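Local coordinates for major Capsid Protein VP1 (Chimpanzee polyomavirus Bob, PDB 6Y9I), which probably forms the pentameric building blocks of the polyomavirus capsid and, as the outer coat protein, binds glycan receptors on host cells, at residues Thr20-Tyr25 with Asp251-Ser256; Ala170-Ala173 with Pro178-Gln181; Lys40-Tyr45 with Leu109-Met114. All coordinates share one frame; numbering follows the deposited sequence.

Contact 1: Thr20-Tyr25 with Asp251-Ser256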
ATOM      1  N   THR A  20       2.504 -35.720 -10.824  1.00 30.56           N
ATOM      2  CA  THR A  20       1.075 -35.661 -11.179  1.00 32.00           C
ATOM      3  C   THR A  20       0.556 -34.288 -10.758  1.00 34.22           C
ATOM      4  O   THR A  20       1.268 -33.568 -10.041  1.00 34.74           O
ATOM      5  CB  THR A  20       0.314 -36.837 -10.564  1.00 33.59           C
ATOM      6  OG1 THR A  20      -0.951 -36.897 -11.227  1.00 38.26           O
ATOM      7  CG2 THR A  20       0.146 -36.732  -9.066  1.00 32.72           C
ATOM      8  N   GLU A  21      -0.648 -33.973 -11.203  1.00 33.51           N
ATOM      9  CA  GLU A  21      -1.300 -32.654 -11.053  1.00 34.52           C
ATOM     10  C   GLU A  21      -2.755 -32.916 -10.687  1.00 30.45           C
ATOM     11  O   GLU A  21      -3.353 -33.790 -11.315  1.00 32.19           O
ATOM     12  CB  GLU A  21      -1.164 -31.948 -12.395  1.00 39.46           C
ATOM     13  CG  GLU A  21      -1.501 -30.482 -12.399  1.00 47.18           C
ATOM     14  CD  GLU A  21      -1.371 -29.926 -13.814  1.00 53.35           C
ATOM     15  OE1 GLU A  21      -2.352 -30.020 -14.611  1.00 58.32           O
ATOM     16  OE2 GLU A  21      -0.277 -29.463 -14.139  1.00 52.24           O
ATOM     17  N   ILE A  22      -3.304 -32.230  -9.689  1.00 28.19           N
ATOM     18  CA  ILE A  22      -4.748 -32.382  -9.380  1.00 29.73           C
ATOM     19  C   ILE A  22      -5.348 -30.974  -9.384  1.00 27.30           C
ATOM     20  O   ILE A  22      -4.635 -30.028  -9.105  1.00 26.16           O
ATOM     21  CB  ILE A  22      -4.994 -33.174  -8.083  1.00 34.71           C
ATOM     22  CG1 ILE A  22      -4.613 -32.371  -6.846  1.00 38.19           C
ATOM     23  CG2 ILE A  22      -4.300 -34.530  -8.118  1.00 36.70           C
ATOM     24  CD1 ILE A  22      -5.754 -31.506  -6.325  1.00 43.00           C
ATOM     25  N   GLU A  23      -6.595 -30.861  -9.793  1.00 26.57           N
ATOM     26  CA  GLU A  23      -7.286 -29.554  -9.865  1.00 28.25           C
ATOM     27  C   GLU A  23      -8.667 -29.722  -9.225  1.00 28.96           C
ATOM     28  O   GLU A  23      -9.231 -30.817  -9.298  1.00 26.36           O
ATOM     29  CB  GLU A  23      -7.186 -28.994 -11.284  1.00 32.71           C
ATOM     30  CG  GLU A  23      -8.145 -29.566 -12.305  1.00 39.93           C
ATOM     31  CD  GLU A  23      -8.063 -28.879 -13.667  1.00 46.26           C
ATOM     32  OE1 GLU A  23      -8.881 -29.244 -14.547  1.00 53.66           O
ATOM     33  OE2 GLU A  23      -7.200 -27.958 -13.846  1.00 43.92           O
ATOM     34  N   LEU A  24      -9.120 -28.701  -8.504  1.00 25.84           N
ATOM     35  CA  LEU A  24     -10.476 -28.683  -7.928  1.00 28.18           C
ATOM     36  C   LEU A  24     -10.868 -27.256  -7.558  1.00 27.57           C
ATOM     37  O   LEU A  24     -10.000 -26.350  -7.537  1.00 23.53           O
ATOM     38  CB  LEU A  24     -10.571 -29.611  -6.723  1.00 32.41           C
ATOM     39  CG  LEU A  24      -9.858 -29.165  -5.451  1.00 35.79           C
ATOM     40  CD1 LEU A  24     -10.561 -29.767  -4.253  1.00 39.34           C
ATOM     41  CD2 LEU A  24      -8.395 -29.562  -5.478  1.00 35.37           C
ATOM     42  N   TYR A  25     -12.165 -27.086  -7.365  1.00 25.19           N
ATOM     43  CA  TYR A  25     -12.800 -25.845  -6.878  1.00 25.47           C
ATOM     44  C   TYR A  25     -13.311 -26.123  -5.486  1.00 26.65           C
ATOM     45  O   TYR A  25     -13.807 -27.261  -5.264  1.00 24.14           O
ATOM     46  CB  TYR A  25     -13.969 -25.432  -7.762  1.00 28.14           C
ATOM     47  CG  TYR A  25     -13.585 -24.511  -8.878  1.00 29.92           C
ATOM     48  CD1 TYR A  25     -13.168 -23.220  -8.606  1.00 33.20           C
ATOM     49  CD2 TYR A  25     -13.653 -24.918 -10.199  1.00 34.16           C
ATOM     50  CE1 TYR A  25     -12.835 -22.348  -9.624  1.00 31.42           C
ATOM     51  CE2 TYR A  25     -13.310 -24.061 -11.230  1.00 33.85           C
ATOM     52  CZ  TYR A  25     -12.912 -22.767 -10.938  1.00 35.05           C
ATOM     53  OH  TYR A  25     -12.585 -21.892 -11.933  1.00 34.35           O
ATOM     54  N   ASP A 251      -2.616 -41.344   0.656  1.00 33.68           N
ATOM     55  CA  ASP A 251      -2.704 -40.930  -0.763  1.00 32.87           C
ATOM     56  C   ASP A 251      -3.863 -39.938  -0.889  1.00 28.54           C
ATOM     57  O   ASP A 251      -4.632 -40.018  -1.871  1.00 31.19           O
ATOM     58  CB  ASP A 251      -2.816 -42.166  -1.653  1.00 37.14           C
ATOM     59  CG  ASP A 251      -1.541 -42.991  -1.685  1.00 38.95           C
ATOM     60  OD1 ASP A 251      -0.462 -42.438  -1.291  1.00 40.21           O
ATOM     61  OD2 ASP A 251      -1.618 -44.162  -2.143  1.00 37.25           O
ATOM     62  N   GLY A 252      -3.978 -39.059   0.111  1.00 27.76           N
ATOM     63  CA  GLY A 252      -4.968 -37.972   0.197  1.00 26.64           C
ATOM     64  C   GLY A 252      -4.304 -36.604   0.230  1.00 24.09           C
ATOM     65  O   GLY A 252      -3.358 -36.405   1.001  1.00 27.29           O
ATOM     66  N   LEU A 253      -4.801 -35.690  -0.598  1.00 24.67           N
ATOM     67  CA  LEU A 253      -4.415 -34.263  -0.598  1.00 23.52           C
ATOM     68  C   LEU A 253      -5.572 -33.461   0.014  1.00 24.78           C
ATOM     69  O   LEU A 253      -6.697 -33.602  -0.448  1.00 26.44           O
ATOM     70  CB  LEU A 253      -4.152 -33.815  -2.033  1.00 24.61           C
ATOM     71  CG  LEU A 253      -3.675 -32.367  -2.166  1.00 24.85           C
ATOM     72  CD1 LEU A 253      -2.313 -32.178  -1.521  1.00 25.36           C
ATOM     73  CD2 LEU A 253      -3.648 -31.992  -3.627  1.00 29.29           C
ATOM     74  N   PHE A 254      -5.278 -32.601   0.970  1.00 22.87           N
ATOM     75  CA  PHE A 254      -6.300 -31.802   1.682  1.00 23.21           C
ATOM     76  C   PHE A 254      -6.111 -30.348   1.282  1.00 20.77           C
ATOM     77  O   PHE A 254      -5.002 -29.808   1.495  1.00 19.80           O
ATOM     78  CB  PHE A 254      -6.159 -32.051   3.181  1.00 26.28           C
ATOM     79  CG  PHE A 254      -6.316 -33.502   3.562  1.00 28.00           C
ATOM     80  CD1 PHE A 254      -5.321 -34.419   3.276  1.00 29.80           C
ATOM     81  CD2 PHE A 254      -7.477 -33.953   4.173  1.00 32.36           C
ATOM     82  CE1 PHE A 254      -5.477 -35.760   3.601  1.00 31.57           C
ATOM     83  CE2 PHE A 254      -7.631 -35.293   4.498  1.00 30.16           C
ATOM     84  CZ  PHE A 254      -6.626 -36.188   4.220  1.00 32.35           C
ATOM     85  N   VAL A 255      -7.150 -29.744   0.715  1.00 22.29           N
ATOM     86  CA  VAL A 255      -7.163 -28.294   0.364  1.00 21.16           C
ATOM     87  C   VAL A 255      -8.234 -27.627   1.221  1.00 20.83           C
ATOM     88  O   VAL A 255      -9.258 -28.278   1.568  1.00 22.43           O
ATOM     89  CB  VAL A 255      -7.340 -28.029  -1.145  1.00 23.97           C
ATOM     90  CG1 VAL A 255      -6.206 -28.657  -1.946  1.00 27.76           C
ATOM     91  CG2 VAL A 255      -8.662 -28.548  -1.680  1.00 27.36           C
ATOM     92  N   SER A 256      -7.937 -26.412   1.650  1.00 21.70           N
ATOM     93  CA  SER A 256      -8.786 -25.624   2.574  1.00 20.37           C
ATOM     94  C   SER A 256      -8.804 -24.204   2.051  1.00 19.23           C
ATOM     95  O   SER A 256      -7.789 -23.781   1.424  1.00 19.72           O
ATOM     96  CB  SER A 256      -8.290 -25.688   4.003  1.00 20.93           C
ATOM     97  OG  SER A 256      -7.970 -27.005   4.374  1.00 27.76           O
TER
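Ile-22 meets Leu-253, and Leu-24 meets Val-255, in a two-pair example of how facing sheets close on one another through alternate residues. From CB of Ile-22 the chain turns along CG1, which sits between the backbone N and the carbonyl carbon (chi1 72°), and this carbon lies 3.4 Å from CD2 of Leu-253. The terminal CD1 then comes within 3.5 Å of the same Leu-253 CD2, so a single leucine methyl is pressed against two successive carbons. The other branch, CG2, stays farther from Leu-253. The two strands belong to opposite layers of the jelly-roll sandwich of polyomavirus VP1. Ile-22 and Leu-24 are held by backbone hydrogen bonds to Val-283 and Phe-281 of strand 272-291, whereas Leu-253 is bonded to Val-72 of strand 68-73. Two residues along, Leu-24 and Val-255 approach tip to tip, with Leu-24 CD1 3.4 Å from Val-255 CG2; the second leucine methyl, CD2, follows at 3.9 Å from that CG2. Apart from that last one, these carbon contacts are tighter than ordinary van der Waals spacing. On the other side of strand 20-25, Glu-23 and Tyr-25 pack on Ser-207 and Pro-206 of a neighbouring subunit.

Contact 2: Ala170-Ala173 with Pro178-Gln181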
ATOM      1  N   ALA A 170     -13.492 -27.219  24.189  1.00 29.10           N
ATOM      2  CA  ALA A 170     -12.805 -26.803  25.432  1.00 29.99           C
ATOM      3  C   ALA A 170     -13.668 -27.141  26.662  1.00 30.61           C
ATOM      4  O   ALA A 170     -13.073 -27.421  27.715  1.00 29.93           O
ATOM      5  CB  ALA A 170     -12.500 -25.332  25.363  1.00 31.44           C
ATOM      6  N   LYS A 171     -14.999 -27.062  26.520  1.00 32.34           N
ATOM      7  CA  LYS A 171     -16.032 -27.352  27.558  1.00 34.35           C
ATOM      8  C   LYS A 171     -15.674 -26.627  28.854  1.00 36.62           C
ATOM      9  O   LYS A 171     -15.625 -27.273  29.916  1.00 36.12           O
ATOM     10  CB  LYS A 171     -16.147 -28.859  27.782  1.00 34.16           C
ATOM     11  CG  LYS A 171     -16.504 -29.657  26.543  1.00 37.76           C
ATOM     12  CD  LYS A 171     -16.426 -31.152  26.750  1.00 39.22           C
ATOM     13  CE  LYS A 171     -15.731 -31.839  25.605  1.00 42.72           C
ATOM     14  NZ  LYS A 171     -15.369 -33.218  25.971  1.00 48.03           N
ATOM     15  N   LEU A 172     -15.389 -25.336  28.762  1.00 31.24           N
ATOM     16  CA  LEU A 172     -15.201 -24.475  29.942  1.00 32.91           C
ATOM     17  C   LEU A 172     -16.594 -24.172  30.498  1.00 29.97           C
ATOM     18  O   LEU A 172     -17.529 -24.008  29.694  1.00 32.92           O
ATOM     19  CB  LEU A 172     -14.469 -23.192  29.531  1.00 33.85           C
ATOM     20  CG  LEU A 172     -13.075 -23.376  28.921  1.00 36.31           C
ATOM     21  CD1 LEU A 172     -12.547 -22.041  28.414  1.00 38.17           C
ATOM     22  CD2 LEU A 172     -12.089 -23.987  29.917  1.00 36.92           C
ATOM     23  N   ALA A 173     -16.730 -24.092  31.818  1.00 34.41           N
ATOM     24  CA  ALA A 173     -17.956 -23.603  32.495  1.00 35.15           C
ATOM     25  C   ALA A 173     -18.126 -22.096  32.230  1.00 37.12           C
ATOM     26  O   ALA A 173     -17.103 -21.389  31.997  1.00 36.24           O
ATOM     27  CB  ALA A 173     -17.841 -23.888  33.977  1.00 39.18           C
ATOM     28  N   PRO A 178     -14.592 -16.670  29.469  1.00 28.42           N
ATOM     29  CA  PRO A 178     -13.793 -15.512  29.063  1.00 28.34           C
ATOM     30  C   PRO A 178     -12.345 -15.844  28.674  1.00 26.11           C
ATOM     31  O   PRO A 178     -11.798 -15.110  27.917  1.00 24.76           O
ATOM     32  CB  PRO A 178     -13.834 -14.580  30.276  1.00 31.08           C
ATOM     33  CG  PRO A 178     -15.142 -14.919  30.948  1.00 31.30           C
ATOM     34  CD  PRO A 178     -15.333 -16.405  30.711  1.00 30.64           C
ATOM     35  N   GLN A 179     -11.780 -16.948  29.170  1.00 26.80           N
ATOM     36  CA  GLN A 179     -10.441 -17.451  28.719  1.00 26.29           C
ATOM     37  C   GLN A 179     -10.377 -17.539  27.178  1.00 24.34           C
ATOM     38  O   GLN A 179      -9.292 -17.339  26.621  1.00 22.22           O
ATOM     39  CB  GLN A 179     -10.141 -18.823  29.313  1.00 25.13           C
ATOM     40  CG  GLN A 179      -9.803 -18.785  30.793  1.00 29.95           C
ATOM     41  CD  GLN A 179      -9.642 -20.180  31.355  1.00 31.17           C
ATOM     42  OE1 GLN A 179      -9.290 -21.105  30.631  1.00 30.18           O
ATOM     43  NE2 GLN A 179      -9.878 -20.307  32.655  1.00 34.43           N
ATOM     44  N   LEU A 180     -11.502 -17.829  26.515  1.00 24.27           N
ATOM     45  CA  LEU A 180     -11.599 -18.000  25.045  1.00 25.63           C
ATOM     46  C   LEU A 180     -11.327 -16.704  24.271  1.00 24.12           C
ATOM     47  O   LEU A 180     -11.142 -16.821  23.049  1.00 24.05           O
ATOM     48  CB  LEU A 180     -12.982 -18.545  24.694  1.00 24.20           C
ATOM     49  CG  LEU A 180     -13.178 -20.009  25.071  1.00 23.62           C
ATOM     50  CD1 LEU A 180     -14.626 -20.408  25.008  1.00 24.79           C
ATOM     51  CD2 LEU A 180     -12.349 -20.903  24.183  1.00 23.95           C
ATOM     52  N   GLN A 181     -11.304 -15.544  24.924  1.00 24.63           N
ATOM     53  CA  GLN A 181     -10.929 -14.257  24.287  1.00 24.10           C
ATOM     54  C   GLN A 181      -9.409 -14.167  24.154  1.00 25.19           C
ATOM     55  O   GLN A 181      -8.909 -13.221  23.492  1.00 28.10           O
ATOM     56  CB  GLN A 181     -11.553 -13.105  25.071  1.00 23.61           C
ATOM     57  CG  GLN A 181     -13.062 -13.063  24.852  1.00 22.07           C
ATOM     58  CD  GLN A 181     -13.854 -12.135  25.743  1.00 22.78           C
ATOM     59  OE1 GLN A 181     -15.078 -12.203  25.754  1.00 28.03           O
ATOM     60  NE2 GLN A 181     -13.173 -11.261  26.477  1.00 22.88           N
TER
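The side-chain amide of Gln-179 is the flat group here, and both methyls of Leu-172 lie to one side of its plane, close to the oxygen end. CD1 of Leu-172 is 4.0 Å from OE1 of Gln-179, and Leu-172 CD2 is 4.1 Å from that same OE1; both methyls stand well off the amide plane, and the contact is one of van der Waals type. The two side chains cross at about a right angle. Gln-179 reaches this place with its chain extended beyond CG, and its root takes part as well, since CB lies 4.1 Å from Leu-172 CD1.

That one leucine methyl has a further neighbour: Leu-172 CD1 approaches CG of Leu-180 at 4.0 Å, tip to tip. CG of Leu-172 lies beside the backbone N and anti to the carbonyl carbon (chi1 -60°), which directs the methyls at the facing turn. Val-184 adds to the apolar setting, touching Leu-172 and Gln-179 as well as Ala-170.

The backbone prepares both partners. Lys-171, with positive phi (49°), takes the chain out of helix 166-170, and the N of Leu-172 is hydrogen-bonded to OD1 of Asn-167. Opposite, residues 178-181 form a 3-10 turn in which Gln-181 N bonds to Pro-178 O at 3.1 Å. From this turn Gln-181 donates through NE2 to the carbonyl oxygens of Glu-41 and Tyr-43 of a neighbouring subunit.

A magnesium ion lies about 5 Å from the side chain of Gln-179, too far for direct ligation. Leu-172 thus ties the chain just after the short helix 166-170 to the 3-10 turn, within the long excursion between strands 131-138 and 212-219, the EF loop of the polyomavirus VP1 jelly roll.

Contact 3: Lys40-Tyr45 with Leu109-Met114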
ATOM      1  N   LYS A  40     -32.221 -20.582  -0.909  1.00 32.66           N
ATOM      2  CA  LYS A  40     -31.360 -20.861  -2.092  1.00 36.45           C
ATOM      3  C   LYS A  40     -30.980 -19.581  -2.865  1.00 31.67           C
ATOM      4  O   LYS A  40     -29.915 -19.593  -3.502  1.00 31.35           O
ATOM      5  CB  LYS A  40     -32.074 -21.817  -3.057  1.00 38.47           C
ATOM      6  CG  LYS A  40     -33.425 -21.316  -3.553  1.00 41.84           C
ATOM      7  CD  LYS A  40     -33.866 -21.873  -4.888  1.00 46.37           C
ATOM      8  CE  LYS A  40     -34.122 -23.359  -4.835  1.00 49.05           C
ATOM      9  NZ  LYS A  40     -34.303 -23.894  -6.201  1.00 52.92           N
ATOM     10  N   GLU A  41     -31.809 -18.539  -2.862  1.00 28.66           N
ATOM     11  CA  GLU A  41     -31.553 -17.270  -3.596  1.00 29.96           C
ATOM     12  C   GLU A  41     -30.256 -16.621  -3.097  1.00 27.90           C
ATOM     13  O   GLU A  41     -29.662 -15.831  -3.865  1.00 30.28           O
ATOM     14  CB  GLU A  41     -32.695 -16.260  -3.422  1.00 31.89           C
ATOM     15  N   TRP A  42     -29.822 -16.950  -1.877  1.00 24.09           N
ATOM     16  CA  TRP A  42     -28.678 -16.295  -1.213  1.00 22.84           C
ATOM     17  C   TRP A  42     -27.489 -17.253  -1.099  1.00 23.00           C
ATOM     18  O   TRP A  42     -26.584 -16.954  -0.321  1.00 21.33           O
ATOM     19  CB  TRP A  42     -29.152 -15.688   0.106  1.00 24.59           C
ATOM     20  CG  TRP A  42     -30.094 -14.560  -0.168  1.00 25.94           C
ATOM     21  CD1 TRP A  42     -31.447 -14.545   0.002  1.00 29.02           C
ATOM     22  CD2 TRP A  42     -29.766 -13.322  -0.819  1.00 29.53           C
ATOM     23  NE1 TRP A  42     -31.974 -13.373  -0.464  1.00 31.19           N
ATOM     24  CE2 TRP A  42     -30.965 -12.594  -0.958  1.00 30.31           C
ATOM     25  CE3 TRP A  42     -28.575 -12.741  -1.264  1.00 28.98           C
ATOM     26  CZ2 TRP A  42     -30.991 -11.308  -1.493  1.00 31.59           C
ATOM     27  CZ3 TRP A  42     -28.608 -11.485  -1.837  1.00 30.71           C
ATOM     28  CH2 TRP A  42     -29.804 -10.775  -1.942  1.00 30.36           C
ATOM     29  N   TYR A  43     -27.466 -18.340  -1.885  1.00 22.64           N
ATOM     30  CA  TYR A  43     -26.298 -19.250  -1.938  1.00 21.57           C
ATOM     31  C   TYR A  43     -25.044 -18.388  -2.214  1.00 20.34           C
ATOM     32  O   TYR A  43     -25.058 -17.561  -3.134  1.00 21.85           O
ATOM     33  CB  TYR A  43     -26.509 -20.326  -2.991  1.00 23.02           C
ATOM     34  CG  TYR A  43     -25.320 -21.223  -3.191  1.00 21.71           C
ATOM     35  CD1 TYR A  43     -24.774 -21.914  -2.114  1.00 22.57           C
ATOM     36  CD2 TYR A  43     -24.733 -21.354  -4.433  1.00 22.07           C
ATOM     37  CE1 TYR A  43     -23.672 -22.734  -2.278  1.00 23.87           C
ATOM     38  CE2 TYR A  43     -23.631 -22.175  -4.611  1.00 23.92           C
ATOM     39  CZ  TYR A  43     -23.101 -22.859  -3.531  1.00 23.67           C
ATOM     40  OH  TYR A  43     -22.016 -23.666  -3.679  1.00 26.65           O
ATOM     41  N   GLY A  44     -23.981 -18.581  -1.454  1.00 19.47           N
ATOM     42  CA  GLY A  44     -22.740 -17.821  -1.661  1.00 20.41           C
ATOM     43  C   GLY A  44     -22.658 -16.575  -0.806  1.00 20.69           C
ATOM     44  O   GLY A  44     -21.603 -15.880  -0.859  1.00 19.45           O
ATOM     45  N   TYR A  45     -23.695 -16.328  -0.010  1.00 19.83           N
ATOM     46  CA  TYR A  45     -23.815 -15.202   0.943  1.00 19.25           C
ATOM     47  C   TYR A  45     -24.126 -15.795   2.315  1.00 22.09           C
ATOM     48  O   TYR A  45     -24.491 -17.001   2.415  1.00 22.94           O
ATOM     49  CB  TYR A  45     -24.935 -14.225   0.559  1.00 19.98           C
ATOM     50  CG  TYR A  45     -24.786 -13.469  -0.740  1.00 20.54           C
ATOM     51  CD1 TYR A  45     -25.043 -14.074  -1.966  1.00 20.96           C
ATOM     52  CD2 TYR A  45     -24.469 -12.126  -0.739  1.00 22.19           C
ATOM     53  CE1 TYR A  45     -24.956 -13.372  -3.161  1.00 22.65           C
ATOM     54  CE2 TYR A  45     -24.395 -11.401  -1.913  1.00 21.88           C
ATOM     55  CZ  TYR A  45     -24.638 -12.021  -3.126  1.00 23.62           C
ATOM     56  OH  TYR A  45     -24.505 -11.302  -4.277  1.00 23.25           O
ATOM     57  N   LEU A 109     -27.000  -4.494  -7.012  1.00 23.83           N
ATOM     58  CA  LEU A 109     -27.173  -5.622  -6.068  1.00 21.71           C
ATOM     59  C   LEU A 109     -28.620  -5.642  -5.548  1.00 22.74           C
ATOM     60  O   LEU A 109     -29.100  -4.661  -4.977  1.00 21.08           O
ATOM     61  CB  LEU A 109     -26.138  -5.477  -4.942  1.00 22.57           C
ATOM     62  CG  LEU A 109     -24.683  -5.795  -5.309  1.00 22.38           C
ATOM     63  CD1 LEU A 109     -23.767  -5.601  -4.114  1.00 24.84           C
ATOM     64  CD2 LEU A 109     -24.538  -7.203  -5.821  1.00 22.93           C
ATOM     65  N   LEU A 110     -29.297  -6.772  -5.737  0.50 22.92           N
ATOM     66  CA  LEU A 110     -30.691  -6.979  -5.271  0.50 23.27           C
ATOM     67  C   LEU A 110     -30.758  -6.728  -3.760  0.50 23.33           C
ATOM     68  O   LEU A 110     -29.901  -7.232  -3.023  0.50 22.42           O
ATOM     69  CB  LEU A 110     -31.140  -8.397  -5.624  0.50 22.28           C
ATOM     70  CG  LEU A 110     -31.584  -8.575  -7.072  0.50 21.50           C
ATOM     71  CD1 LEU A 110     -31.629 -10.044  -7.448  0.50 21.39           C
ATOM     72  CD2 LEU A 110     -32.936  -7.932  -7.287  0.50 21.40           C
ATOM     73  N   GLU A 111     -31.743  -5.932  -3.354  1.00 24.82           N
ATOM     74  CA  GLU A 111     -32.065  -5.589  -1.950  1.00 25.28           C
ATOM     75  C   GLU A 111     -31.033  -4.623  -1.357  1.00 23.82           C
ATOM     76  O   GLU A 111     -31.218  -4.250  -0.199  1.00 25.55           O
ATOM     77  CB  GLU A 111     -32.196  -6.847  -1.091  1.00 28.20           C
ATOM     78  CG  GLU A 111     -33.454  -7.624  -1.415  1.00 33.18           C
ATOM     79  CD  GLU A 111     -33.705  -8.824  -0.520  1.00 33.42           C
ATOM     80  OE1 GLU A 111     -33.088  -8.907   0.546  1.00 34.45           O
ATOM     81  OE2 GLU A 111     -34.535  -9.649  -0.889  1.00 39.69           O
ATOM     82  N   ALA A 112     -30.041  -4.151  -2.116  1.00 23.36           N
ATOM     83  CA  ALA A 112     -28.884  -3.427  -1.530  1.00 24.54           C
ATOM     84  C   ALA A 112     -29.201  -1.930  -1.401  1.00 23.62           C
ATOM     85  O   ALA A 112     -29.916  -1.395  -2.229  1.00 24.82           O
ATOM     86  CB  ALA A 112     -27.635  -3.666  -2.325  1.00 23.82           C
ATOM     87  N   LYS A 113     -28.688  -1.309  -0.347  1.00 23.46           N
ATOM     88  CA  LYS A 113     -28.745   0.146  -0.056  1.00 26.08           C
ATOM     89  C   LYS A 113     -28.305   0.949  -1.290  1.00 24.11           C
ATOM     90  O   LYS A 113     -27.290   0.603  -1.934  1.00 24.28           O
ATOM     91  CB  LYS A 113     -27.845   0.443   1.152  1.00 28.90           C
ATOM     92  CG  LYS A 113     -27.852   1.878   1.653  1.00 35.06           C
ATOM     93  CD  LYS A 113     -26.920   2.079   2.840  1.00 38.97           C
ATOM     94  CE  LYS A 113     -26.563   3.534   3.110  1.00 45.80           C
ATOM     95  NZ  LYS A 113     -27.616   4.244   3.890  1.00 46.50           N
ATOM     96  N   MET A 114     -29.018   2.029  -1.577  1.00 22.83           N
ATOM     97  CA  MET A 114     -28.706   2.963  -2.678  1.00 24.82           C
ATOM     98  C   MET A 114     -27.593   3.913  -2.215  1.00 26.01           C
ATOM     99  O   MET A 114     -27.709   4.535  -1.140  1.00 27.41           O
ATOM    100  CB  MET A 114     -29.950   3.773  -3.064  1.00 25.41           C
ATOM    101  CG  MET A 114     -29.665   4.827  -4.092  1.00 27.38           C
ATOM    102  SD  MET A 114     -31.195   5.705  -4.601  1.00 28.34           S
ATOM    103  CE  MET A 114     -31.486   6.721  -3.147  1.00 27.85           C
TER
HETATM  104  O   HOH W   1     -34.689 -12.073   0.168  1.00 40.81           O
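A water molecule joins Trp-42 to Glu-111: it donates to OE2 of Glu-111 at 2.6 Å and accepts from NE1 of Trp-42 at 3.1 Å, lying in the plane of the indole. The bridge illustrates how one solvent molecule can tie a ring to a carboxylate that also touches it directly. CZ2 of Trp-42 is 3.8 Å from OE1 of Glu-111, with ring and carboxylate planes 58° apart; OE1 also has a long, weak ion pair with Lys-266. At the indole edge, CH2 of Trp-42 comes to 3.7 Å from the carbonyl O of Leu-110. The meeting joins the BC and DE loops of the VP1 jelly roll, each bent here by a type II beta turn: Trp-42 to Tyr-45, with Gly-44 at the third position, and Leu-109 to Ala-112, where Glu-111 has positive phi (73°). The first turn folds Tyr-45 back so that CE3 of Trp-42 stands 3.8 Å above the plane of the Tyr-45 ring, offset toward its rim. Arg-273 adds a cation-pi contact to Trp-42. Beyond the phenol ring, OH of Tyr-45 lies 4.4 Å from CD2 of Leu-109, while its hydrogen bond goes to O of Ser-149 of a neighbouring subunit.

Contact 1 belongs to the sandwich core, while contacts 2 and 3 lie in loops that the chain makes between the two strands of contact 1. Contacts 1 and 2 lie on opposite sides of the chain's centre, their nearest atoms about 21 Å apart; contact 3 comes nearer, its closest atoms about 9 Å from those of contact 1. Within one chain contacts 2 and 3 do not touch, their nearest atoms being about 24 Å apart. Between subunits of the pentamer they do meet: residues 178-181 of one copy grip residues 40-45 of the next. One magnesium ion lies about 5 Å from the side chain of Gln-179, and a different one about 10 Å from that of Ile-22.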